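Local coordinates for protein ribulose bisphosphate carboxylase (Pyrococcus horikoshii, PDB 2D69) that probably catalyses the carboxylation of ribulose 1,5-bisphosphate with CO2 and water to two molecules of 3-phosphoglycerate, as part of an archaeal AMP degradation pathway, at residues A[227-239]-A[262-274]. Numbering follows the deposited sequence.
Sequences ITGPVNIMEKRAE and QYMREVTEDLGLA
Met-264 reaches from helix 258-271 into helix 231-244 as a knob among Val-231, Met-234, Glu-235 and Ala-238. With its chain bent at both chi2 and chi3, the thioether curls so that Met-264 CE meets Ile-227 CD1 tip to tip at 3.7 Å and also lies 3.8 Å from Ala-238 CB. The methyl of Met-234 comes across to Met-264 CG (CE to CG 3.7 Å). Farther along, the small Ala-238 admits Leu-273, whose CD1 rests 3.8 Å from Ala-238 CB, while Leu-271 CD1 lies against the backbone of Glu-239. At the outer side Tyr-263 OH donates to Glu-235 OE1 (2.8 Å) on its syn side, with Glu-235 OE2 nearly as close at 2.9 Å; carboxylate and ring planes stand 65° apart. Glu-235 carries CG anti to its backbone N (chi1 171°) and is extended beyond, which brings OE1 to the ring edge. A phenylalanine in place of Tyr-263 would probably leave this carboxylate without its hydroxyl donor and freer to turn. The near-parallel helices, crossing at -17°, are neighbours on the outside of the catalytic alpha/beta barrel; an apolar interior centred on Met-264 probably holds them together, while the hydroxyl-carboxylate bond steadies Glu-235 where Tyr-263 also packs on Asn-232 of a second subunit.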
ATOM      1  N   ILE A 227      14.706  -2.020 -24.159  1.00 13.03           N
ATOM      2  CA  ILE A 227      13.711  -2.420 -23.136  1.00 13.32           C
ATOM      3  C   ILE A 227      12.447  -3.000 -23.781  1.00 14.19           C
ATOM      4  O   ILE A 227      11.491  -3.317 -23.104  1.00 14.37           O
ATOM      5  CB  ILE A 227      13.300  -1.244 -22.266  1.00 12.78           C
ATOM      6  CG1 ILE A 227      12.559  -0.172 -23.045  1.00 12.35           C
ATOM      7  CG2 ILE A 227      14.571  -0.529 -21.607  1.00 10.69           C
ATOM      8  CD1 ILE A 227      11.761   0.783 -22.118  1.00 18.99           C
ATOM      9  N   THR A 228      12.450  -3.108 -25.087  1.00 14.92           N
ATOM     10  CA  THR A 228      11.289  -3.613 -25.818  1.00 14.30           C
ATOM     11  C   THR A 228      10.833  -4.968 -25.228  1.00 15.52           C
ATOM     12  O   THR A 228      11.654  -5.832 -24.904  1.00 11.97           O
ATOM     13  CB  THR A 228      11.646  -3.802 -27.272  1.00 14.98           C
ATOM     14  OG1 THR A 228      12.108  -2.589 -27.834  1.00 12.72           O
ATOM     15  CG2 THR A 228      10.442  -4.190 -28.110  1.00 16.46           C
ATOM     16  N   GLY A 229       9.507  -5.094 -25.097  1.00 16.42           N
ATOM     17  CA  GLY A 229       8.828  -6.228 -24.519  1.00 17.17           C
ATOM     18  C   GLY A 229       7.317  -5.935 -24.328  1.00 17.97           C
ATOM     19  O   GLY A 229       6.842  -4.839 -24.607  1.00 17.06           O
ATOM     20  N   PRO A 230       6.588  -6.913 -23.795  1.00 19.03           N
ATOM     21  CA  PRO A 230       5.250  -6.684 -23.222  1.00 19.20           C
ATOM     22  C   PRO A 230       5.351  -5.485 -22.287  1.00 18.21           C
ATOM     23  O   PRO A 230       6.367  -5.366 -21.607  1.00 16.70           O
ATOM     24  CB  PRO A 230       4.995  -7.949 -22.411  1.00 18.51           C
ATOM     25  CG  PRO A 230       5.858  -8.990 -23.038  1.00 19.19           C
ATOM     26  CD  PRO A 230       7.010  -8.320 -23.680  1.00 18.71           C
ATOM     27  N   VAL A 231       4.327  -4.641 -22.250  1.00 17.52           N
ATOM     28  CA  VAL A 231       4.465  -3.307 -21.657  1.00 17.94           C
ATOM     29  C   VAL A 231       4.931  -3.320 -20.195  1.00 16.85           C
ATOM     30  O   VAL A 231       5.731  -2.482 -19.792  1.00 16.12           O
ATOM     31  CB  VAL A 231       3.187  -2.405 -21.665  1.00 18.44           C
ATOM     32  CG1 VAL A 231       3.608  -0.997 -22.041  1.00 20.28           C
ATOM     33  CG2 VAL A 231       2.162  -2.865 -22.553  1.00 24.05           C
ATOM     34  N   ASN A 232       4.397  -4.227 -19.394  1.00 16.89           N
ATOM     35  CA  ASN A 232       4.794  -4.292 -18.007  1.00 16.67           C
ATOM     36  C   ASN A 232       6.285  -4.561 -17.867  1.00 16.19           C
ATOM     37  O   ASN A 232       6.964  -3.974 -17.005  1.00 14.25           O
ATOM     38  CB  ASN A 232       3.970  -5.320 -17.214  1.00 16.35           C
ATOM     39  CG  ASN A 232       4.111  -6.728 -17.744  1.00 19.46           C
ATOM     40  OD1 ASN A 232       4.489  -7.606 -17.006  1.00 26.67           O
ATOM     41  ND2 ASN A 232       3.861  -6.938 -19.027  1.00  9.67           N
ATOM     42  N   ILE A 233       6.785  -5.458 -18.712  1.00 16.13           N
ATOM     43  CA  ILE A 233       8.201  -5.778 -18.740  1.00 17.12           C
ATOM     44  C   ILE A 233       8.993  -4.534 -19.146  1.00 15.78           C
ATOM     45  O   ILE A 233      10.002  -4.262 -18.527  1.00 15.52           O
ATOM     46  CB  ILE A 233       8.532  -6.943 -19.764  1.00 17.14           C
ATOM     47  CG1 ILE A 233       7.690  -8.211 -19.503  1.00 20.31           C
ATOM     48  CG2 ILE A 233      10.046  -7.212 -19.806  1.00 16.63           C
ATOM     49  CD1 ILE A 233       7.650  -8.697 -18.156  1.00 23.79           C
ATOM     50  N   MET A 234       8.545  -3.800 -20.180  1.00 15.68           N
ATOM     51  CA  MET A 234       9.278  -2.612 -20.653  1.00 15.67           C
ATOM     52  C   MET A 234       9.358  -1.616 -19.503  1.00 14.35           C
ATOM     53  O   MET A 234      10.401  -1.027 -19.295  1.00 13.32           O
ATOM     54  CB  MET A 234       8.608  -1.859 -21.813  1.00 16.50           C
ATOM     55  CG  MET A 234       8.504  -2.558 -23.089  1.00 20.86           C
ATOM     56  SD  MET A 234       8.606  -1.344 -24.483  1.00 21.54           S
ATOM     57  CE  MET A 234       6.881  -1.036 -24.490  1.00 18.61           C
ATOM     58  N   GLU A 235       8.247  -1.459 -18.759  1.00 13.05           N
ATOM     59  CA  GLU A 235       8.214  -0.559 -17.621  1.00 12.85           C
ATOM     60  C   GLU A 235       9.190  -0.948 -16.553  1.00 13.11           C
ATOM     61  O   GLU A 235       9.931  -0.067 -16.073  1.00 13.10           O
ATOM     62  CB  GLU A 235       6.807  -0.438 -17.014  1.00 13.56           C
ATOM     63  CG  GLU A 235       6.734   0.304 -15.694  1.00 12.86           C
ATOM     64  CD  GLU A 235       5.317   0.749 -15.319  1.00 17.93           C
ATOM     65  OE1 GLU A 235       4.323   0.177 -15.808  1.00 17.01           O
ATOM     66  OE2 GLU A 235       5.176   1.724 -14.568  1.00 16.56           O
ATOM     67  N   LYS A 236       9.209  -2.210 -16.156  1.00 11.85           N
ATOM     68  CA  LYS A 236      10.169  -2.688 -15.131  1.00 15.28           C
ATOM     69  C   LYS A 236      11.621  -2.470 -15.602  1.00 13.53           C
ATOM     70  O   LYS A 236      12.494  -2.108 -14.835  1.00 12.97           O
ATOM     71  CB  LYS A 236       9.902  -4.157 -14.783  1.00 16.84           C
ATOM     72  CG  LYS A 236       8.614  -4.411 -13.908  1.00 24.31           C
ATOM     73  CD  LYS A 236       8.174  -5.915 -13.894  1.00 33.01           C
ATOM     74  CE  LYS A 236       6.774  -6.189 -13.193  1.00 37.17           C
ATOM     75  NZ  LYS A 236       5.966  -7.350 -13.836  1.00 40.13           N
ATOM     76  N   ARG A 237      11.868  -2.656 -16.899  1.00 12.96           N
ATOM     77  CA  ARG A 237      13.236  -2.549 -17.418  1.00 13.07           C
ATOM     78  C   ARG A 237      13.678  -1.062 -17.444  1.00 12.93           C
ATOM     79  O   ARG A 237      14.802  -0.728 -17.061  1.00 12.81           O
ATOM     80  CB  ARG A 237      13.339  -3.227 -18.781  1.00 12.60           C
ATOM     81  CG  ARG A 237      13.386  -4.755 -18.685  1.00 11.54           C
ATOM     82  CD  ARG A 237      13.399  -5.519 -20.046  1.00 12.54           C
ATOM     83  NE  ARG A 237      13.307  -6.924 -19.716  1.00 12.32           N
ATOM     84  CZ  ARG A 237      13.127  -7.953 -20.545  1.00 15.23           C
ATOM     85  NH1 ARG A 237      12.983  -9.162 -20.011  1.00 14.34           N
ATOM     86  NH2 ARG A 237      13.028  -7.792 -21.847  1.00 14.24           N
ATOM     87  N   ALA A 238      12.754  -0.172 -17.822  1.00 13.26           N
ATOM     88  CA  ALA A 238      12.995   1.292 -17.733  1.00 14.39           C
ATOM     89  C   ALA A 238      13.332   1.684 -16.320  1.00 14.31           C
ATOM     90  O   ALA A 238      14.329   2.401 -16.074  1.00 15.08           O
ATOM     91  CB  ALA A 238      11.793   2.095 -18.295  1.00 14.06           C
ATOM     92  N   GLU A 239      12.604   1.140 -15.342  1.00 14.20           N
ATOM     93  CA  GLU A 239      12.927   1.474 -13.932  1.00 15.13           C
ATOM     94  C   GLU A 239      14.314   0.993 -13.534  1.00 13.84           C
ATOM     95  O   GLU A 239      15.102   1.693 -12.804  1.00 13.14           O
ATOM     96  CB  GLU A 239      11.864   0.848 -12.976  1.00 15.94           C
ATOM     97  CG  GLU A 239      10.468   1.456 -13.105  1.00 20.79           C
ATOM     98  CD  GLU A 239       9.385   0.743 -12.275  1.00 23.86           C
ATOM     99  OE1 GLU A 239       9.562  -0.432 -11.918  1.00 27.48           O
ATOM    100  OE2 GLU A 239       8.347   1.352 -11.983  1.00 31.40           O
ATOM    101  N   GLN A 262       2.628   5.341 -25.818  1.00 15.49           N
ATOM    102  CA  GLN A 262       2.023   6.480 -25.137  1.00 14.68           C
ATOM    103  C   GLN A 262       2.177   6.286 -23.650  1.00 14.03           C
ATOM    104  O   GLN A 262       2.520   7.214 -22.905  1.00 12.76           O
ATOM    105  CB  GLN A 262       0.558   6.661 -25.528  1.00 14.43           C
ATOM    106  CG  GLN A 262       0.345   7.201 -26.878  1.00 14.56           C
ATOM    107  CD  GLN A 262      -0.952   7.989 -26.975  1.00 17.33           C
ATOM    108  OE1 GLN A 262      -1.900   7.538 -27.581  1.00 15.81           O
ATOM    109  NE2 GLN A 262      -0.995   9.131 -26.350  1.00 16.59           N
ATOM    110  N   TYR A 263       1.971   5.071 -23.180  1.00 14.15           N
ATOM    111  CA  TYR A 263       2.149   4.865 -21.747  1.00 14.15           C
ATOM    112  C   TYR A 263       3.604   4.980 -21.328  1.00 15.17           C
ATOM    113  O   TYR A 263       3.935   5.573 -20.252  1.00 14.99           O
ATOM    114  CB  TYR A 263       1.529   3.527 -21.337  1.00 14.72           C
ATOM    115  CG  TYR A 263       1.831   3.189 -19.896  1.00 15.41           C
ATOM    116  CD1 TYR A 263       1.279   3.959 -18.859  1.00 19.39           C
ATOM    117  CD2 TYR A 263       2.696   2.179 -19.564  1.00 15.62           C
ATOM    118  CE1 TYR A 263       1.549   3.691 -17.529  1.00 20.64           C
ATOM    119  CE2 TYR A 263       2.975   1.906 -18.225  1.00 20.18           C
ATOM    120  CZ  TYR A 263       2.393   2.672 -17.216  1.00 19.36           C
ATOM    121  OH  TYR A 263       2.653   2.403 -15.909  1.00 16.24           O
ATOM    122  N   MET A 264       4.509   4.435 -22.153  1.00 14.93           N
ATOM    123  CA  MET A 264       5.945   4.508 -21.826  1.00 14.89           C
ATOM    124  C   MET A 264       6.440   5.918 -21.765  1.00 13.92           C
ATOM    125  O   MET A 264       7.297   6.216 -20.974  1.00 14.58           O
ATOM    126  CB  MET A 264       6.805   3.632 -22.800  1.00 14.46           C
ATOM    127  CG  MET A 264       6.661   2.118 -22.550  1.00 16.75           C
ATOM    128  SD  MET A 264       7.121   1.678 -20.851  1.00 15.06           S
ATOM    129  CE  MET A 264       8.766   2.335 -20.633  1.00 17.41           C
ATOM    130  N   ARG A 265       5.822   6.810 -22.525  1.00 14.00           N
ATOM    131  CA  ARG A 265       6.150   8.210 -22.448  1.00 13.27           C
ATOM    132  C   ARG A 265       5.818   8.797 -21.061  1.00 13.82           C
ATOM    133  O   ARG A 265       6.544   9.651 -20.595  1.00 13.48           O
ATOM    134  CB  ARG A 265       5.413   8.997 -23.556  1.00 13.66           C
ATOM    135  CG  ARG A 265       5.607  10.534 -23.506  1.00 12.43           C
ATOM    136  CD  ARG A 265       7.023  10.980 -23.832  1.00 16.64           C
ATOM    137  NE  ARG A 265       7.183  12.441 -23.715  1.00 15.54           N
ATOM    138  CZ  ARG A 265       7.452  13.089 -22.585  1.00 15.64           C
ATOM    139  NH1 ARG A 265       7.650  12.442 -21.424  1.00 18.85           N
ATOM    140  NH2 ARG A 265       7.563  14.415 -22.588  1.00 15.09           N
ATOM    141  N   GLU A 266       4.745   8.330 -20.403  1.00 14.08           N
ATOM    142  CA  GLU A 266       4.458   8.719 -19.006  1.00 14.50           C
ATOM    143  C   GLU A 266       5.438   8.121 -18.065  1.00 14.11           C
ATOM    144  O   GLU A 266       5.926   8.794 -17.141  1.00 13.67           O
ATOM    145  CB  GLU A 266       3.017   8.355 -18.553  1.00 14.74           C
ATOM    146  CG  GLU A 266       1.946   8.926 -19.439  1.00 18.06           C
ATOM    147  CD  GLU A 266       2.125  10.422 -19.561  1.00 24.90           C
ATOM    148  OE1 GLU A 266       2.165  10.912 -20.702  1.00 28.38           O
ATOM    149  OE2 GLU A 266       2.308  11.106 -18.515  1.00 32.95           O
ATOM    150  N   VAL A 267       5.776   6.864 -18.283  1.00 13.81           N
ATOM    151  CA  VAL A 267       6.850   6.232 -17.460  1.00 14.52           C
ATOM    152  C   VAL A 267       8.171   6.988 -17.495  1.00 14.24           C
ATOM    153  O   VAL A 267       8.771   7.277 -16.448  1.00 15.67           O
ATOM    154  CB  VAL A 267       7.078   4.778 -17.896  1.00 13.83           C
ATOM    155  CG1 VAL A 267       8.206   4.166 -17.117  1.00 13.88           C
ATOM    156  CG2 VAL A 267       5.819   3.951 -17.630  1.00 15.41           C
ATOM    157  N   THR A 268       8.632   7.292 -18.701  1.00 13.89           N
ATOM    158  CA  THR A 268       9.887   7.998 -18.870  1.00 13.29           C
ATOM    159  C   THR A 268       9.882   9.428 -18.366  1.00 13.34           C
ATOM    160  O   THR A 268      10.942   9.947 -17.952  1.00 13.54           O
ATOM    161  CB  THR A 268      10.432   7.926 -20.341  1.00 11.86           C
ATOM    162  OG1 THR A 268       9.521   8.511 -21.306  1.00 12.46           O
ATOM    163  CG2 THR A 268      10.666   6.482 -20.782  1.00 14.50           C
ATOM    164  N   GLU A 269       8.723  10.070 -18.390  1.00 14.38           N
ATOM    165  CA  GLU A 269       8.532  11.390 -17.763  1.00 15.73           C
ATOM    166  C   GLU A 269       8.831  11.304 -16.295  1.00 16.57           C
ATOM    167  O   GLU A 269       9.356  12.238 -15.707  1.00 16.11           O
ATOM    168  CB  GLU A 269       7.072  11.890 -17.958  1.00 16.28           C
ATOM    169  CG  GLU A 269       6.776  13.282 -17.370  1.00 18.11           C
ATOM    170  CD  GLU A 269       7.533  14.404 -18.077  1.00 18.85           C
ATOM    171  OE1 GLU A 269       8.044  14.191 -19.191  1.00 18.33           O
ATOM    172  OE2 GLU A 269       7.631  15.504 -17.522  1.00 23.60           O
ATOM    173  N   ASP A 270       8.459  10.203 -15.665  1.00 18.02           N
ATOM    174  CA  ASP A 270       8.724  10.078 -14.236  1.00 19.68           C
ATOM    175  C   ASP A 270      10.166   9.725 -13.900  1.00 18.95           C
ATOM    176  O   ASP A 270      10.622  10.017 -12.818  1.00 17.64           O
ATOM    177  CB  ASP A 270       7.788   9.045 -13.597  1.00 21.00           C
ATOM    178  CG  ASP A 270       6.374   9.554 -13.449  1.00 26.17           C
ATOM    179  OD1 ASP A 270       6.178  10.802 -13.468  1.00 31.80           O
ATOM    180  OD2 ASP A 270       5.426   8.747 -13.312  1.00 34.91           O
ATOM    181  N   LEU A 271      10.868   9.075 -14.815  1.00 18.24           N
ATOM    182  CA  LEU A 271      12.192   8.543 -14.515  1.00 17.16           C
ATOM    183  C   LEU A 271      13.352   9.337 -15.120  1.00 17.96           C
ATOM    184  O   LEU A 271      14.486   8.973 -14.936  1.00 16.48           O
ATOM    185  CB  LEU A 271      12.270   7.099 -14.990  1.00 18.16           C
ATOM    186  CG  LEU A 271      11.284   6.089 -14.404  1.00 17.09           C
ATOM    187  CD1 LEU A 271      11.409   4.798 -15.097  1.00 19.36           C
ATOM    188  CD2 LEU A 271      11.550   5.885 -12.910  1.00 17.45           C
ATOM    189  N   GLY A 272      13.076  10.411 -15.847  1.00 16.94           N
ATOM    190  CA  GLY A 272      14.132  11.159 -16.523  1.00 17.06           C
ATOM    191  C   GLY A 272      14.872  10.469 -17.671  1.00 16.42           C
ATOM    192  O   GLY A 272      16.077  10.622 -17.826  1.00 17.54           O
ATOM    193  N   LEU A 273      14.149   9.674 -18.460  1.00 15.61           N
ATOM    194  CA  LEU A 273      14.744   8.909 -19.525  1.00 14.70           C
ATOM    195  C   LEU A 273      14.385   9.493 -20.908  1.00 15.07           C
ATOM    196  O   LEU A 273      13.196   9.715 -21.181  1.00 14.66           O
ATOM    197  CB  LEU A 273      14.190   7.474 -19.429  1.00 14.48           C
ATOM    198  CG  LEU A 273      14.540   6.681 -18.163  1.00 15.74           C
ATOM    199  CD1 LEU A 273      13.758   5.385 -18.116  1.00 15.09           C
ATOM    200  CD2 LEU A 273      16.042   6.375 -18.129  1.00 16.38           C
ATOM    201  N   ALA A 274      15.398   9.700 -21.767  1.00 14.41           N
ATOM    202  CA  ALA A 274      15.173   9.964 -23.201  1.00 14.30           C
ATOM    203  C   ALA A 274      14.828   8.651 -23.902  1.00 14.02           C
ATOM    204  O   ALA A 274      15.317   7.596 -23.502  1.00 14.41           O
ATOM    205  CB  ALA A 274      16.357  10.555 -23.802  1.00 14.01           C
TER